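Local coordinates for De novo designed protein CA01 (Synthetic construct, PDB 5E6G) that is of unknown function but is a computationally designed protein, made by strategies inspired by evolution, that folds into a compact, mostly helical structure, at residues E101-K106 against F130-A135; E109-L114 against E122-Q127. One frame throughout, in Å; residues are numbered along the deposited sequence.

Interaction 1 of 2, residues E101-K106 against F130-A135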
# COMPACT_ATOMS: atom_id res chain seq x y z
N GLU A 101 -0.08 10.42 -5.13
CA GLU A 101 -1.00 11.39 -4.54
C GLU A 101 -2.31 10.73 -4.11
O GLU A 101 -2.87 11.09 -3.08
CB GLU A 101 -1.29 12.53 -5.52
CG GLU A 101 -0.12 13.49 -5.72
CD GLU A 101 0.47 13.98 -4.40
OE1 GLU A 101 -0.30 14.43 -3.53
OE2 GLU A 101 1.71 13.90 -4.24
N LEU A 102 -2.78 9.77 -4.90
CA LEU A 102 -3.96 8.99 -4.52
C LEU A 102 -3.65 8.19 -3.26
O LEU A 102 -4.48 8.10 -2.35
CB LEU A 102 -4.39 8.06 -5.65
CG LEU A 102 -5.05 8.69 -6.87
CD1 LEU A 102 -5.28 7.64 -7.95
CD2 LEU A 102 -6.36 9.36 -6.50
N PHE A 103 -2.46 7.60 -3.24
CA PHE A 103 -1.98 6.86 -2.09
C PHE A 103 -1.94 7.77 -0.86
O PHE A 103 -2.38 7.38 0.23
CB PHE A 103 -0.59 6.28 -2.39
CG PHE A 103 -0.00 5.46 -1.28
CD1 PHE A 103 -0.22 4.09 -1.22
CD2 PHE A 103 0.79 6.05 -0.30
CE1 PHE A 103 0.33 3.33 -0.20
CE2 PHE A 103 1.34 5.29 0.71
CZ PHE A 103 1.11 3.93 0.76
N ARG A 104 -1.43 8.98 -1.04
CA ARG A 104 -1.28 9.93 0.07
C ARG A 104 -2.63 10.38 0.62
O ARG A 104 -2.87 10.34 1.83
CB ARG A 104 -0.48 11.15 -0.37
CG ARG A 104 -0.05 12.06 0.77
CD ARG A 104 0.30 13.45 0.29
NE ARG A 104 1.41 13.44 -0.67
CZ ARG A 104 2.69 13.40 -0.33
NH1 ARG A 104 3.05 13.35 0.95
NH2 ARG A 104 3.62 13.40 -1.27
N ALA A 105 -3.51 10.81 -0.28
CA ALA A 105 -4.82 11.34 0.11
C ALA A 105 -5.66 10.26 0.79
O ALA A 105 -6.29 10.51 1.81
CB ALA A 105 -5.55 11.90 -1.09
N LYS A 106 -5.65 9.06 0.22
CA LYS A 106 -6.39 7.94 0.79
C LYS A 106 -5.78 7.52 2.12
O LYS A 106 -6.50 7.20 3.07
CB LYS A 106 -6.41 6.76 -0.18
CG LYS A 106 -7.20 5.55 0.32
CD LYS A 106 -8.66 5.90 0.57
CE LYS A 106 -9.47 4.66 0.92
NZ LYS A 106 -10.93 4.96 1.00
N PHE A 130 -4.72 -0.82 -2.56
CA PHE A 130 -5.55 -1.14 -3.72
C PHE A 130 -6.39 0.02 -4.24
O PHE A 130 -6.70 0.08 -5.43
CB PHE A 130 -6.47 -2.32 -3.40
CG PHE A 130 -5.77 -3.65 -3.42
CD1 PHE A 130 -5.56 -4.31 -4.62
CD2 PHE A 130 -5.32 -4.24 -2.25
CE1 PHE A 130 -4.91 -5.53 -4.65
CE2 PHE A 130 -4.68 -5.46 -2.27
CZ PHE A 130 -4.47 -6.11 -3.47
N TYR A 131 -6.77 0.95 -3.36
CA TYR A 131 -7.59 2.09 -3.79
C TYR A 131 -6.87 2.95 -4.83
O TYR A 131 -7.47 3.35 -5.83
CB TYR A 131 -8.01 2.95 -2.59
CG TYR A 131 -8.85 4.14 -2.97
CD1 TYR A 131 -10.24 4.06 -3.00
CD2 TYR A 131 -8.26 5.35 -3.31
CE1 TYR A 131 -11.01 5.15 -3.35
CE2 TYR A 131 -9.02 6.45 -3.67
CZ TYR A 131 -10.40 6.34 -3.69
OH TYR A 131 -11.16 7.43 -4.04
N PRO A 132 -5.57 3.24 -4.61
CA PRO A 132 -4.85 4.01 -5.62
C PRO A 132 -4.47 3.17 -6.84
O PRO A 132 -4.07 3.72 -7.87
CB PRO A 132 -3.59 4.50 -4.88
CG PRO A 132 -3.83 4.18 -3.43
CD PRO A 132 -4.73 3.00 -3.43
N ALA A 133 -4.60 1.85 -6.72
CA ALA A 133 -4.25 0.94 -7.82
C ALA A 133 -5.35 0.88 -8.88
O ALA A 133 -5.18 0.27 -9.93
CB ALA A 133 -3.98 -0.46 -7.27
N GLN A 134 -6.47 1.53 -8.59
CA GLN A 134 -7.60 1.52 -9.51
C GLN A 134 -7.30 2.32 -10.76
O GLN A 134 -6.38 3.14 -10.78
CB GLN A 134 -8.84 2.06 -8.80
CG GLN A 134 -9.25 1.22 -7.60
CD GLN A 134 -10.43 1.80 -6.85
OE1 GLN A 134 -10.46 2.98 -6.52
NE2 GLN A 134 -11.41 0.95 -6.58
N ALA A 135 -8.07 2.08 -11.82
CA ALA A 135 -7.83 2.69 -13.12
C ALA A 135 -8.52 4.04 -13.23
O ALA A 135 -9.74 4.14 -13.05
CB ALA A 135 -8.29 1.75 -14.23
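The aliphatic chain of Lys106 is laid over one face of the Tyr131 ring, the two side chains crossing at about a right angle. With CG anti to the backbone N (chi1 -178°) and a bend at chi2 (60°), the lysine sends its methylenes across the phenol instead of past it. Lys106 CG comes within 3.8 Å of Tyr131 CD2, and Lys106 CD stands 4.1 Å from the ring centroid in a CH-pi contact. The ammonium group completes the overlap as a cation-pi interaction, NZ lying 4.5 Å from the centroid and 25° off the ring normal. Shortening Lys106 to an alanine removes the chain beyond CB and the ammonium group, and the Tyr131 ring, losing most of its cover on that face, would probably be freer to turn.

The second kind of contact is apolar and centres on Pro132, which is buried. Its CG presses against the backbone of the helix, 3.5 Å from Phe103 CA, while Pro132 CB meets Leu102 CB at 3.7 Å. Phe103 CB touches the same proline CG at 4.0 Å, but its ring runs inward to Ala66, Ala87, Leu91 and Leu128, so Pro132 borders the interior that the phenylalanine fills.

No polar bond joins the two segments; those present lie within one of them or lead to other helices. Arg104 NE and Glu101 OE1 form a salt bridge whose hydrogen bond is weak, and Arg104 NH1 also bonds to Gln85. The loop is drawn round by weak backbone bonds, from Ala133 N to Phe130 O and from Gln134 N to Tyr131 O.

Pro132 takes the second position of a type I beta turn, Tyr131 to Gln134, a place well suited to proline. This turn follows helix 121-130 and packs the start of the C-terminal tail, Tyr131 and Pro132, onto helix 97-115 of the helical bundle.

Interaction 2 of 2, residues E109-L114 against E122-Q127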
# COMPACT_ATOMS: atom_id res chain seq x y z
N GLU A 109 -6.81 9.68 4.88
CA GLU A 109 -8.20 9.38 5.18
C GLU A 109 -8.30 8.09 5.99
O GLU A 109 -9.09 7.99 6.92
CB GLU A 109 -9.01 9.26 3.88
CG GLU A 109 -10.52 9.37 4.07
CD GLU A 109 -11.26 9.59 2.75
OE1 GLU A 109 -10.65 10.11 1.80
OE2 GLU A 109 -12.45 9.22 2.68
N LEU A 110 -7.47 7.11 5.63
CA LEU A 110 -7.47 5.82 6.31
C LEU A 110 -6.92 5.92 7.73
O LEU A 110 -7.36 5.20 8.62
CB LEU A 110 -6.66 4.79 5.51
CG LEU A 110 -7.31 4.23 4.25
CD1 LEU A 110 -6.31 3.38 3.48
CD2 LEU A 110 -8.55 3.42 4.58
N VAL A 111 -5.93 6.79 7.93
CA VAL A 111 -5.37 7.02 9.26
C VAL A 111 -6.47 7.51 10.20
O VAL A 111 -6.61 7.01 11.32
CB VAL A 111 -4.21 8.05 9.22
CG1 VAL A 111 -3.90 8.59 10.61
CG2 VAL A 111 -2.97 7.42 8.60
N LYS A 112 -7.23 8.50 9.73
CA LYS A 112 -8.38 9.01 10.47
C LYS A 112 -9.33 7.90 10.88
O LYS A 112 -9.72 7.79 12.04
CB LYS A 112 -9.14 10.03 9.61
CG LYS A 112 -8.54 11.42 9.59
CD LYS A 112 -8.78 12.13 8.25
CE LYS A 112 -10.21 11.95 7.74
NZ LYS A 112 -10.45 12.69 6.47
N ARG A 113 -9.71 7.07 9.91
CA ARG A 113 -10.67 6.00 10.16
C ARG A 113 -10.06 4.88 10.98
O ARG A 113 -10.77 4.13 11.66
CB ARG A 113 -11.20 5.45 8.83
CG ARG A 113 -12.28 6.32 8.21
CD ARG A 113 -12.70 5.83 6.84
NE ARG A 113 -13.19 4.46 6.87
CZ ARG A 113 -14.39 4.09 7.31
NH1 ARG A 113 -15.23 5.00 7.78
NH2 ARG A 113 -14.75 2.82 7.29
N LEU A 114 -8.74 4.76 10.93
CA LEU A 114 -8.03 3.73 11.69
C LEU A 114 -8.02 4.06 13.18
O LEU A 114 -8.29 3.20 14.01
CB LEU A 114 -6.60 3.58 11.17
CG LEU A 114 -5.76 2.51 11.88
CD1 LEU A 114 -6.32 1.14 11.57
CD2 LEU A 114 -4.30 2.62 11.49
N GLU A 122 -6.02 -4.83 8.79
CA GLU A 122 -6.11 -5.50 7.50
C GLU A 122 -6.82 -4.61 6.48
O GLU A 122 -6.34 -4.44 5.36
CB GLU A 122 -6.85 -6.84 7.63
CG GLU A 122 -6.87 -7.65 6.34
CD GLU A 122 -7.54 -9.00 6.51
OE1 GLU A 122 -8.00 -9.30 7.63
OE2 GLU A 122 -7.60 -9.76 5.53
N GLU A 123 -7.96 -4.05 6.88
CA GLU A 123 -8.71 -3.13 6.04
C GLU A 123 -7.85 -1.94 5.63
O GLU A 123 -7.83 -1.54 4.47
CB GLU A 123 -9.96 -2.62 6.76
CG GLU A 123 -11.06 -3.66 6.91
CD GLU A 123 -12.26 -3.11 7.66
OE1 GLU A 123 -12.20 -3.02 8.91
OE2 GLU A 123 -13.27 -2.76 7.01
N PHE A 124 -7.14 -1.38 6.61
CA PHE A 124 -6.22 -0.27 6.37
C PHE A 124 -5.21 -0.64 5.29
O PHE A 124 -5.01 0.11 4.33
CB PHE A 124 -5.50 0.11 7.66
CG PHE A 124 -4.51 1.23 7.50
CD1 PHE A 124 -3.21 0.98 7.10
CD2 PHE A 124 -4.88 2.54 7.77
CE1 PHE A 124 -2.31 2.01 6.95
CE2 PHE A 124 -3.98 3.57 7.63
CZ PHE A 124 -2.69 3.31 7.22
N ALA A 125 -4.58 -1.80 5.44
CA ALA A 125 -3.55 -2.24 4.51
C ALA A 125 -4.11 -2.41 3.10
O ALA A 125 -3.52 -1.94 2.13
CB ALA A 125 -2.93 -3.54 4.99
N ARG A 126 -5.25 -3.09 2.99
CA ARG A 126 -5.83 -3.39 1.68
C ARG A 126 -6.26 -2.13 0.95
O ARG A 126 -5.89 -1.91 -0.20
CB ARG A 126 -7.02 -4.33 1.84
CG ARG A 126 -6.63 -5.72 2.31
CD ARG A 126 -7.69 -6.75 1.98
NE ARG A 126 -7.20 -8.10 2.26
CZ ARG A 126 -6.40 -8.79 1.45
NH1 ARG A 126 -5.98 -8.25 0.30
NH2 ARG A 126 -6.00 -10.01 1.78
N GLN A 127 -7.04 -1.29 1.62
CA GLN A 127 -7.56 -0.07 1.01
C GLN A 127 -6.44 0.92 0.67
O GLN A 127 -6.53 1.66 -0.30
CB GLN A 127 -8.59 0.59 1.93
CG GLN A 127 -9.88 -0.21 2.03
CD GLN A 127 -10.87 0.40 2.99
OE1 GLN A 127 -10.95 1.62 3.13
NE2 GLN A 127 -11.64 -0.44 3.67
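The carbonyl oxygen of Leu110 serves both its own helix and the neighbouring one: Leu110 O accepts the N-H of Leu114 at 2.7 Å from N, and it also meets Phe124 CD2 at 3.7 Å, near the plane of the aromatic ring. The N of Val111 lies at the ring edge too, so the rim of Phe124 is set against the peptide joining Leu110 to Val111. Having CG anti to the backbone N (chi1 179°) carries the ring across the interface to reach it.

Three aliphatic side chains pack on the phenylalanine. Leu110 CB approaches Phe124 CE2 obliquely at 3.6 Å, and Val111 lies alongside, pointing the same way, with CG2 the branch that touches. Leu114 crosses at about a right angle and brings CD2 over one face, 4.2 Å from the centroid of the Phe124 ring, as a CH-pi contact. Ile30, Ile80 and Val84 from two further helices also pack on this ring.

The Leu110 methyls part between the Phe124 carbonyl and Gln127. Leu110 CD1 rests near the backbone, 3.6 Å from Phe124 O, whereas Leu110 CD2 meets the end of the extended glutamine, 3.3 Å from Gln127 OE1.

The segments run antiparallel at 172°, their axes 10.3 Å apart, as in a helical hairpin whose connection leads from helix 97-115 into helix 121-130. Arg113 and Glu123 have opposite charges whose ends do not meet, so any attraction between them is probably modest. No hydrogen bond joins the two segments, so their association probably rests mainly on shape and apolar burial, centred on the Phe124 ring and extended by Leu110 against Gln127.

Both contacts use helix 97-115, and interaction 2 is nested within the loop that interaction 1 closes; their centres are about 12 Å apart. In 109-114 against 122-127, two regular helices pair and the leading residues, Leu110 and Phe124, are buried, giving a mainly apolar contact with Gln127 at its margin. In 101-106 against 130-135, a helix meets an irregular tail: Pro132 is buried, but Tyr131 and Leu102 are exposed, and a charged lysine joins in through an aromatic face. The two adjoin near the end of helix 121-130, where Pro132 CD packs 3.8 Å from Gln127 O. Together they hold the last helix and the start of its tail along one long helix.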